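CrtC domain-containing protein (Fusarium vanettenii 77-13-4, PDB 7A0Q) probably catalyses, as a kievitone hydratase, the addition of water to the plant isoflavonoid phytoalexin kievitone, a lyase reaction that detoxifies it for the fungus. Local coordinates at residues S91-E96 against S301-Q306; Y45-S50 against W174-P179; L224-T229 against K331-Y336. All coordinates share one frame; numbering follows the deposited sequence.

Contact 1: S91-E96 against S301-Q306; sequences STLNLE and SYTEDQ
Tyr302 OH donates a hydrogen bond to the backbone O of Leu95, 2.6 Å away. This is the one hydrogen bond that joins 91-96 to 301-306. The carbonyl is met in its own plane and on a lone pair, at a C=O...donor angle of 140°, and the oxygen in turn lies at the edge of the tyrosine ring. Tyr302 can span the gap because its CG stands anti to the backbone N (chi1 -166°), which points the ring at the end of strand 86-94. The receiving carbonyl lies within an Asx turn, in which Asn94 OD1 accepts from Glu96 N at 2.7 Å.

The Leu95 side chain crosses the tyrosine at about a right angle, and its CD2 lies over one ring face, 4.3 Å from the centroid, as a CH-pi contact. Leu93 splits its two branches between partners. Its CD1 slides past the methyl of Thr303, CD1 to CG2 3.9 Å, while its CD2 presses against Gln306 OE1 at 3.3 Å.

Both ends of the Gln306 amide are bonded, which fixes its rotation: NE2 gives a hydrogen bond to Thr303 O (3.1 Å), and OE1 accepts from the backbone N of Phe321.

Strand 86-94 pairs with strands 72-81 and 100-107 of the N-terminal lipocalin domain, whereas 301-306 is an irregular part of strand 295-308 in the C-terminal barrel. Phe321 of strand 317-328 meets Tyr302 edge-to-face and also touches Leu93 and Leu95, closing the seam between the two domains.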
loop_
_atom_site.group_PDB
_atom_site.type_symbol
_atom_site.label_atom_id
_atom_site.label_comp_id
_atom_site.label_asym_id
_atom_site.label_seq_id
_atom_site.Cartn_x
_atom_site.Cartn_y
_atom_site.Cartn_z
ATOM N N SER A 91 -11.300 -0.546 -2.909
ATOM C CA SER A 91 -11.612 0.176 -4.136
ATOM C C SER A 91 -11.179 -0.640 -5.342
ATOM O O SER A 91 -10.338 -1.541 -5.247
ATOM C CB SER A 91 -10.946 1.559 -4.169
ATOM O OG SER A 91 -9.530 1.464 -4.272
ATOM N N THR A 92 -11.777 -0.316 -6.489
ATOM C CA THR A 92 -11.350 -0.859 -7.770
ATOM C C THR A 92 -11.199 0.284 -8.754
ATOM O O THR A 92 -11.984 1.237 -8.730
ATOM C CB THR A 92 -12.345 -1.880 -8.335
ATOM O OG1 THR A 92 -13.564 -1.202 -8.656
ATOM C CG2 THR A 92 -12.628 -2.981 -7.320
ATOM N N LEU A 93 -10.179 0.193 -9.605
ATOM C CA LEU A 93 -9.930 1.175 -10.653
ATOM C C LEU A 93 -9.734 0.425 -11.959
ATOM O O LEU A 93 -8.860 -0.441 -12.050
ATOM C CB LEU A 93 -8.697 2.033 -10.339
ATOM C CG LEU A 93 -8.289 3.055 -11.409
ATOM C CD1 LEU A 93 -9.339 4.158 -11.541
ATOM C CD2 LEU A 93 -6.905 3.637 -11.127
ATOM N N ASN A 94 -10.557 0.746 -12.955
ATOM C CA ASN A 94 -10.398 0.217 -14.304
ATOM C C ASN A 94 -9.399 1.094 -15.055
ATOM O O ASN A 94 -9.653 2.283 -15.272
ATOM C CB ASN A 94 -11.752 0.188 -15.016
ATOM C CG ASN A 94 -11.676 -0.411 -16.421
ATOM O OD1 ASN A 94 -10.754 -0.132 -17.181
ATOM N ND2 ASN A 94 -12.668 -1.221 -16.771
ATOM N N LEU A 95 -8.270 0.512 -15.466
ATOM C CA LEU A 95 -7.216 1.318 -16.067
ATOM C C LEU A 95 -7.530 1.731 -17.499
ATOM O O LEU A 95 -6.891 2.656 -18.012
ATOM C CB LEU A 95 -5.884 0.571 -16.022
ATOM C CG LEU A 95 -5.346 0.294 -14.613
ATOM C CD1 LEU A 95 -3.923 -0.256 -14.682
ATOM C CD2 LEU A 95 -5.394 1.553 -13.753
ATOM N N GLU A 96 -8.499 1.077 -18.143
ATOM C CA GLU A 96 -8.885 1.486 -19.490
ATOM C C GLU A 96 -9.842 2.671 -19.465
ATOM O O GLU A 96 -9.690 3.614 -20.251
ATOM C CB GLU A 96 -9.530 0.314 -20.232
ATOM C CG GLU A 96 -9.951 0.654 -21.662
ATOM C CD GLU A 96 -11.111 -0.199 -22.154
ATOM O OE1 GLU A 96 -11.786 0.220 -23.121
ATOM O OE2 GLU A 96 -11.355 -1.281 -21.572
ATOM N N SER A 301 -0.815 11.284 -10.665
ATOM C CA SER A 301 -1.964 10.436 -10.398
ATOM C C SER A 301 -2.654 10.075 -11.712
ATOM O O SER A 301 -2.803 10.915 -12.606
ATOM C CB SER A 301 -2.933 11.130 -9.447
ATOM O OG SER A 301 -3.992 10.257 -9.090
ATOM N N TYR A 302 -3.066 8.811 -11.822
ATOM C CA TYR A 302 -3.605 8.287 -13.078
ATOM C C TYR A 302 -4.941 8.932 -13.436
ATOM O O TYR A 302 -5.228 9.173 -14.616
ATOM C CB TYR A 302 -3.761 6.774 -12.956
ATOM C CG TYR A 302 -3.989 6.021 -14.248
ATOM C CD1 TYR A 302 -2.931 5.730 -15.103
ATOM C CD2 TYR A 302 -5.254 5.563 -14.588
ATOM C CE1 TYR A 302 -3.135 5.018 -16.276
ATOM C CE2 TYR A 302 -5.466 4.855 -15.751
ATOM C CZ TYR A 302 -4.402 4.588 -16.591
ATOM O OH TYR A 302 -4.609 3.874 -17.748
ATOM N N THR A 303 -5.778 9.186 -12.436
ATOM C CA THR A 303 -7.061 9.844 -12.626
ATOM C C THR A 303 -7.398 10.594 -11.344
ATOM O O THR A 303 -6.853 10.304 -10.276
ATOM C CB THR A 303 -8.158 8.839 -13.002
ATOM O OG1 THR A 303 -9.299 9.546 -13.500
ATOM C CG2 THR A 303 -8.575 7.999 -11.794
ATOM N N GLU A 304 -8.293 11.577 -11.465
ATOM C CA GLU A 304 -8.487 12.550 -10.390
ATOM C C GLU A 304 -9.086 11.908 -9.141
ATOM O O GLU A 304 -8.528 12.020 -8.044
ATOM C CB GLU A 304 -9.377 13.706 -10.865
ATOM C CG GLU A 304 -8.746 14.624 -11.901
ATOM C CD GLU A 304 -8.748 14.027 -13.300
ATOM O OE1 GLU A 304 -9.390 12.974 -13.502
ATOM O OE2 GLU A 304 -8.113 14.614 -14.200
ATOM N N ASP A 305 -10.240 11.259 -9.279
ATOM C CA ASP A 305 -10.971 10.711 -8.137
ATOM C C ASP A 305 -10.445 9.312 -7.828
ATOM O O ASP A 305 -10.748 8.348 -8.535
ATOM C CB ASP A 305 -12.469 10.692 -8.423
ATOM C CG ASP A 305 -13.285 10.096 -7.279
ATOM O OD1 ASP A 305 -12.733 9.870 -6.178
ATOM O OD2 ASP A 305 -14.495 9.856 -7.487
ATOM N N GLN A 306 -9.655 9.203 -6.760
ATOM C CA GLN A 306 -9.241 7.913 -6.199
ATOM C C GLN A 306 -9.250 7.997 -4.677
ATOM O O GLN A 306 -8.316 7.566 -3.996
ATOM C CB GLN A 306 -7.865 7.487 -6.712
ATOM C CG GLN A 306 -7.737 7.457 -8.231
ATOM C CD GLN A 306 -6.433 6.847 -8.695
ATOM O OE1 GLN A 306 -6.234 5.641 -8.601
ATOM N NE2 GLN A 306 -5.522 7.687 -9.183
#

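Contact 2: Y45-S50 against W174-P179; sequences YGLSES and WEFGLP
An aromatic cluster of Tyr45, Trp174 and Phe176 fastens the loop before strand 58-66 to strand 171-189 of the N-terminal lipocalin domain. Tyr45 meets Trp174 at one edge and Phe176 obliquely. Its CD2 lies 3.7 Å from Trp174 CD1, the two rings meeting rim to rim with planes at 67°, while its CE1 comes to 3.5 Å from Phe176 CD1. With CG between the backbone N and the carbonyl carbon, chi1 42° turns the tyrosine ring across toward the strand, and its hydroxyl ends near Glu175 O. That approach has a poor angle for a hydrogen bond; the hydroxyl is instead bonded to Gly164 O.

Leu47 supplies the aliphatic part. In one of its two modelled conformers, CD2 stands over the centre of the Phe176 ring, 3.7 Å from the centroid and 10° off the normal, a nearly vertical CH-pi contact. Ser50 CB touches the edge of the same ring, 4.0 Å from CE1. The serine hydroxyl turns back into its own loop, where OG donates to Gly46 O at 2.7 Å and ties the loop that carries Leu47.

Trp209 of strand 202-210 meets both Tyr45 and Trp174, enlarging the cluster. On the other side of strand 171-189, Glu175 OE1 accepts from Trp236 NE1. The contact is thus a loop packed through an aromatic cluster onto one side of an antiparallel strand, in a domain of the lipocalin (calycin) class.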
loop_
_atom_site.group_PDB
_atom_site.type_symbol
_atom_site.label_atom_id
_atom_site.label_comp_id
_atom_site.label_asym_id
_atom_site.label_seq_id
_atom_site.Cartn_x
_atom_site.Cartn_y
_atom_site.Cartn_z
ATOM N N TYR A 45 11.853 -8.496 13.481
ATOM C CA TYR A 45 10.728 -9.395 13.743
ATOM C C TYR A 45 10.737 -10.546 12.748
ATOM O O TYR A 45 11.415 -10.509 11.715
ATOM C CB TYR A 45 9.381 -8.655 13.680
ATOM C CG TYR A 45 9.263 -7.672 12.548
ATOM C CD1 TYR A 45 9.162 -8.099 11.233
ATOM C CD2 TYR A 45 9.272 -6.300 12.791
ATOM C CE1 TYR A 45 9.061 -7.196 10.186
ATOM C CE2 TYR A 45 9.172 -5.401 11.767
ATOM C CZ TYR A 45 9.072 -5.841 10.465
ATOM O OH TYR A 45 8.961 -4.941 9.432
ATOM N N GLY A 46 9.979 -11.585 13.095
ATOM C CA GLY A 46 9.584 -12.606 12.122
ATOM C C GLY A 46 8.315 -12.155 11.418
ATOM O O GLY A 46 7.391 -11.642 12.044
ATOM N N LEU A 47 8.293 -12.334 10.096
ATOM C CA LEU A 47 7.127 -11.925 9.319
ATOM C C LEU A 47 5.886 -12.698 9.741
ATOM O O LEU A 47 4.824 -12.110 9.980
ATOM C CB LEU A 47 7.386 -12.118 7.828
ATOM C CG LEU A 47 8.600 -11.372 7.281
ATOM C CD1 LEU A 47 8.614 -11.380 5.758
ATOM C CD2 LEU A 47 8.629 -9.931 7.805
ATOM N N SER A 48 6.002 -14.028 9.817
ATOM C CA SER A 48 4.829 -14.864 10.065
ATOM C C SER A 48 4.179 -14.513 11.394
ATOM O O SER A 48 2.948 -14.405 11.493
ATOM C CB SER A 48 5.242 -16.342 10.055
ATOM O OG SER A 48 5.678 -16.760 8.772
ATOM N N GLU A 49 5.002 -14.324 12.426
ATOM C CA GLU A 49 4.541 -14.022 13.772
ATOM C C GLU A 49 3.949 -12.621 13.883
ATOM O O GLU A 49 3.255 -12.324 14.863
ATOM C CB GLU A 49 5.716 -14.152 14.746
ATOM C CG GLU A 49 6.295 -15.571 14.909
ATOM C CD GLU A 49 7.183 -16.052 13.749
ATOM O OE1 GLU A 49 7.567 -15.255 12.869
ATOM O OE2 GLU A 49 7.520 -17.256 13.733
ATOM N N SER A 50 4.239 -11.752 12.921
ATOM C CA SER A 50 3.748 -10.381 12.916
ATOM C C SER A 50 2.374 -10.239 12.272
ATOM O O SER A 50 1.778 -9.154 12.326
ATOM C CB SER A 50 4.745 -9.506 12.164
ATOM O OG SER A 50 5.957 -9.481 12.887
ATOM N N TRP A 174 6.199 -0.434 13.064
ATOM C CA TRP A 174 6.830 -1.596 12.451
ATOM C C TRP A 174 6.101 -1.836 11.146
ATOM O O TRP A 174 4.872 -1.853 11.132
ATOM C CB TRP A 174 6.727 -2.837 13.352
ATOM C CG TRP A 174 7.544 -2.716 14.596
ATOM C CD1 TRP A 174 8.811 -3.169 14.789
ATOM C CD2 TRP A 174 7.149 -2.082 15.815
ATOM N NE1 TRP A 174 9.243 -2.851 16.061
ATOM C CE2 TRP A 174 8.236 -2.186 16.710
ATOM C CE3 TRP A 174 5.983 -1.430 16.237
ATOM C CZ2 TRP A 174 8.191 -1.667 18.008
ATOM C CZ3 TRP A 174 5.941 -0.909 17.529
ATOM C CH2 TRP A 174 7.040 -1.035 18.395
ATOM N N GLU A 175 6.849 -1.969 10.049
ATOM C CA GLU A 175 6.205 -2.061 8.743
ATOM C C GLU A 175 7.055 -2.878 7.779
ATOM O O GLU A 175 8.259 -2.643 7.657
ATOM C CB GLU A 175 5.959 -0.658 8.156
ATOM C CG GLU A 175 5.243 -0.678 6.785
ATOM C CD GLU A 175 5.429 0.610 5.982
ATOM O OE1 GLU A 175 6.273 1.458 6.360
ATOM O OE2 GLU A 175 4.750 0.767 4.946
ATOM N N PHE A 176 6.421 -3.822 7.070
ATOM C CA PHE A 176 7.075 -4.482 5.947
ATOM C C PHE A 176 6.125 -4.549 4.758
ATOM O O PHE A 176 4.901 -4.596 4.907
ATOM C CB PHE A 176 7.613 -5.890 6.304
ATOM C CG PHE A 176 6.557 -6.893 6.717
ATOM C CD1 PHE A 176 6.239 -7.075 8.065
ATOM C CD2 PHE A 176 5.944 -7.702 5.776
ATOM C CE1 PHE A 176 5.307 -8.012 8.459
ATOM C CE2 PHE A 176 4.999 -8.644 6.172
ATOM C CZ PHE A 176 4.682 -8.791 7.509
ATOM N N GLY A 177 6.719 -4.515 3.574
ATOM C CA GLY A 177 5.983 -4.646 2.326
ATOM C C GLY A 177 6.435 -5.900 1.603
ATOM O O GLY A 177 7.621 -6.232 1.604
ATOM N N LEU A 178 5.479 -6.598 0.994
ATOM C CA LEU A 178 5.773 -7.728 0.120
ATOM C C LEU A 178 5.375 -7.274 -1.276
ATOM O O LEU A 178 4.179 -7.266 -1.602
ATOM C CB LEU A 178 4.979 -8.969 0.544
ATOM C CG LEU A 178 5.151 -9.337 2.020
ATOM C CD1 LEU A 178 4.269 -10.514 2.444
ATOM C CD2 LEU A 178 6.618 -9.593 2.349
ATOM N N PRO A 179 6.325 -6.844 -2.125
ATOM C CA PRO A 179 5.963 -5.959 -3.251
ATOM C C PRO A 179 5.307 -6.603 -4.466
ATOM O O PRO A 179 4.461 -5.968 -5.106
ATOM C CB PRO A 179 7.306 -5.337 -3.663
ATOM C CG PRO A 179 8.242 -5.654 -2.576
ATOM C CD PRO A 179 7.781 -6.903 -1.916
#

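Contact 3: L224-T229 against K331-Y336; sequences LHIPST and KPVQGY
His225 and Tyr336 face each other as an antiparallel hydrogen-bonded pair, their side chains on the same face of the sheet. His225 N gives a bond of 2.9 Å to Tyr336 O, nearly along the C=O axis, and Tyr336 N returns one of 3.2 Å to His225 O. The two rings are turned almost parallel, with planes at 16°, but they are slid apart, centroids 5.3 Å from each other, and barely overlap. What covers the tyrosine face is instead the CB of His225, 4.2 Å from the ring centroid and offset toward the rim. Tyr336 CG sits between its backbone N and carbonyl carbon (chi1 62°), a setting that swings the ring across toward both His225 and Pro227. Pro227 CG touches Tyr336 CE2 at 3.7 Å, approaching obliquely from the same side of the ring plane as the histidine CB.

Gly335 lies against the opposite backbone, its CA 3.3 Å from His225 O in a CA-H...O contact. Ile226 sends CG2 obliquely to Val333 CB at 3.9 Å. A type I turn runs from Ile226 to Thr229; in it Ile226 O accepts from both the backbone N and the OG1 of Thr229. Direct pairing gives way here to water: one water accepts from Ser228 N and donates to Gln334 O, and a second joins Ser228 OG to Gln334 N.

The polar ends are anchored outside: Tyr336 OH bonds to His202 NE2, and His225 binds Gln223 and Lys232 through its two ring nitrogens. Strands 218-225 and 331-343 are the first and last of an eight-stranded antiparallel barrel, and their pairing closes it, with strands 232-240 and 317-328 flanking them.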
loop_
_atom_site.group_PDB
_atom_site.type_symbol
_atom_site.label_atom_id
_atom_site.label_comp_id
_atom_site.label_asym_id
_atom_site.label_seq_id
_atom_site.Cartn_x
_atom_site.Cartn_y
_atom_site.Cartn_z
ATOM N N LEU A 224 6.505 2.405 -5.058
ATOM C CA LEU A 224 6.955 2.545 -6.442
ATOM C C LEU A 224 7.573 1.264 -6.991
ATOM O O LEU A 224 8.356 0.587 -6.311
ATOM C CB LEU A 224 7.962 3.694 -6.585
ATOM C CG LEU A 224 7.516 5.038 -6.001
ATOM C CD1 LEU A 224 8.628 6.077 -6.164
ATOM C CD2 LEU A 224 6.181 5.525 -6.614
ATOM N N HIS A 225 7.254 0.978 -8.254
ATOM C CA HIS A 225 7.822 -0.130 -9.017
ATOM C C HIS A 225 8.512 0.417 -10.261
ATOM O O HIS A 225 7.984 1.318 -10.919
ATOM C CB HIS A 225 6.744 -1.132 -9.449
ATOM C CG HIS A 225 5.932 -1.660 -8.310
ATOM N ND1 HIS A 225 6.165 -2.891 -7.738
ATOM C CD2 HIS A 225 4.930 -1.094 -7.597
ATOM C CE1 HIS A 225 5.318 -3.077 -6.737
ATOM N NE2 HIS A 225 4.567 -1.993 -6.625
ATOM N N ILE A 226 9.692 -0.122 -10.565
ATOM C CA ILE A 226 10.435 0.239 -11.776
ATOM C C ILE A 226 10.646 -1.042 -12.577
ATOM O O ILE A 226 11.611 -1.782 -12.329
ATOM C CB ILE A 226 11.765 0.935 -11.443
ATOM C CG1 ILE A 226 11.497 2.186 -10.604
ATOM C CG2 ILE A 226 12.519 1.304 -12.737
ATOM C CD1 ILE A 226 12.755 2.845 -10.039
ATOM N N PRO A 227 9.753 -1.349 -13.524
ATOM C CA PRO A 227 9.747 -2.684 -14.157
ATOM C C PRO A 227 11.063 -3.138 -14.772
ATOM O O PRO A 227 11.299 -4.351 -14.846
ATOM C CB PRO A 227 8.655 -2.544 -15.226
ATOM C CG PRO A 227 7.698 -1.544 -14.640
ATOM C CD PRO A 227 8.536 -0.577 -13.830
ATOM N N SER A 228 11.933 -2.237 -15.206
ATOM C CA SER A 228 13.189 -2.759 -15.745
ATOM C C SER A 228 14.149 -3.276 -14.667
ATOM O O SER A 228 15.234 -3.760 -15.012
ATOM C CB SER A 228 13.879 -1.685 -16.582
ATOM O OG SER A 228 14.145 -0.523 -15.809
ATOM N N THR A 229 13.788 -3.197 -13.387
ATOM C CA THR A 229 14.731 -3.397 -12.295
ATOM C C THR A 229 14.073 -4.181 -11.172
ATOM O O THR A 229 12.870 -4.435 -11.183
ATOM C CB THR A 229 15.228 -2.068 -11.710
ATOM O OG1 THR A 229 14.160 -1.463 -10.962
ATOM C CG2 THR A 229 15.699 -1.102 -12.810
ATOM N N LYS A 331 20.327 7.313 -15.367
ATOM C CA LYS A 331 19.742 6.549 -16.459
ATOM C C LYS A 331 18.228 6.693 -16.432
ATOM O O LYS A 331 17.618 6.507 -15.371
ATOM C CB LYS A 331 20.129 5.069 -16.351
ATOM C CG LYS A 331 19.455 4.163 -17.378
ATOM C CD LYS A 331 19.209 2.759 -16.828
ATOM C CE LYS A 331 17.755 2.569 -16.416
ATOM N NZ LYS A 331 17.432 1.155 -16.032
ATOM N N PRO A 332 17.589 7.024 -17.556
ATOM C CA PRO A 332 16.139 7.259 -17.540
ATOM C C PRO A 332 15.368 5.996 -17.192
ATOM O O PRO A 332 15.703 4.894 -17.636
ATOM C CB PRO A 332 15.832 7.714 -18.974
ATOM C CG PRO A 332 17.165 8.027 -19.599
ATOM C CD PRO A 332 18.161 7.153 -18.907
ATOM N N VAL A 333 14.323 6.167 -16.382
ATOM C CA VAL A 333 13.424 5.077 -16.026
ATOM C C VAL A 333 11.987 5.571 -16.086
ATOM O O VAL A 333 11.710 6.769 -16.140
ATOM C CB VAL A 333 13.708 4.491 -14.624
ATOM C CG1 VAL A 333 15.131 3.962 -14.525
ATOM C CG2 VAL A 333 13.418 5.522 -13.544
ATOM N N GLN A 334 11.065 4.612 -16.066
ATOM C CA GLN A 334 9.648 4.885 -15.883
ATOM C C GLN A 334 9.062 3.771 -15.027
ATOM O O GLN A 334 9.641 2.687 -14.903
ATOM C CB GLN A 334 8.909 4.990 -17.224
ATOM C CG GLN A 334 8.982 3.731 -18.058
ATOM C CD GLN A 334 8.249 3.864 -19.382
ATOM O OE1 GLN A 334 8.305 4.906 -20.034
ATOM N NE2 GLN A 334 7.546 2.811 -19.774
ATOM N N GLY A 335 7.920 4.047 -14.417
ATOM C CA GLY A 335 7.278 3.022 -13.623
ATOM C C GLY A 335 5.898 3.435 -13.186
ATOM O O GLY A 335 5.326 4.397 -13.702
ATOM N N TYR A 336 5.376 2.690 -12.213
ATOM C CA TYR A 336 4.021 2.879 -11.720
ATOM C C TYR A 336 4.011 2.529 -10.239
ATOM O O TYR A 336 4.985 2.003 -9.696
ATOM C CB TYR A 336 3.016 2.008 -12.487
ATOM C CG TYR A 336 3.296 0.526 -12.324
ATOM C CD1 TYR A 336 2.808 -0.181 -11.222
ATOM C CD2 TYR A 336 4.059 -0.167 -13.260
ATOM C CE1 TYR A 336 3.086 -1.533 -11.051
ATOM C CE2 TYR A 336 4.328 -1.522 -13.107
ATOM C CZ TYR A 336 3.843 -2.197 -12.001
ATOM O OH TYR A 336 4.111 -3.532 -11.837
HETATM O O HOH W 1 10.738 0.498 -16.170
HETATM O O HOH W 2 12.690 1.957 -16.820
#

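How the contacts relate
Contacts 1 and 2 lie on opposite sides of the chain's centre, their own centres 28 Å apart. Contact 1 joins the two lipocalin-type domains, contact 2 packs a loop onto the N-terminal one, and contact 3 closes the barrel of the second. Contacts 1 and 3, about 7 Å apart at their nearest atoms, share Phe321, which touches Leu93, Leu95, Tyr302 and Tyr336. Contacts 2 and 3 meet directly: Pro179 O packs 3.4 Å from His225 CE1. His202 links them further, through Pro179 O and Tyr336 OH. A bound imidazole, probably from the crystallisation liquor, lies about 4 Å from the Glu175 side chain.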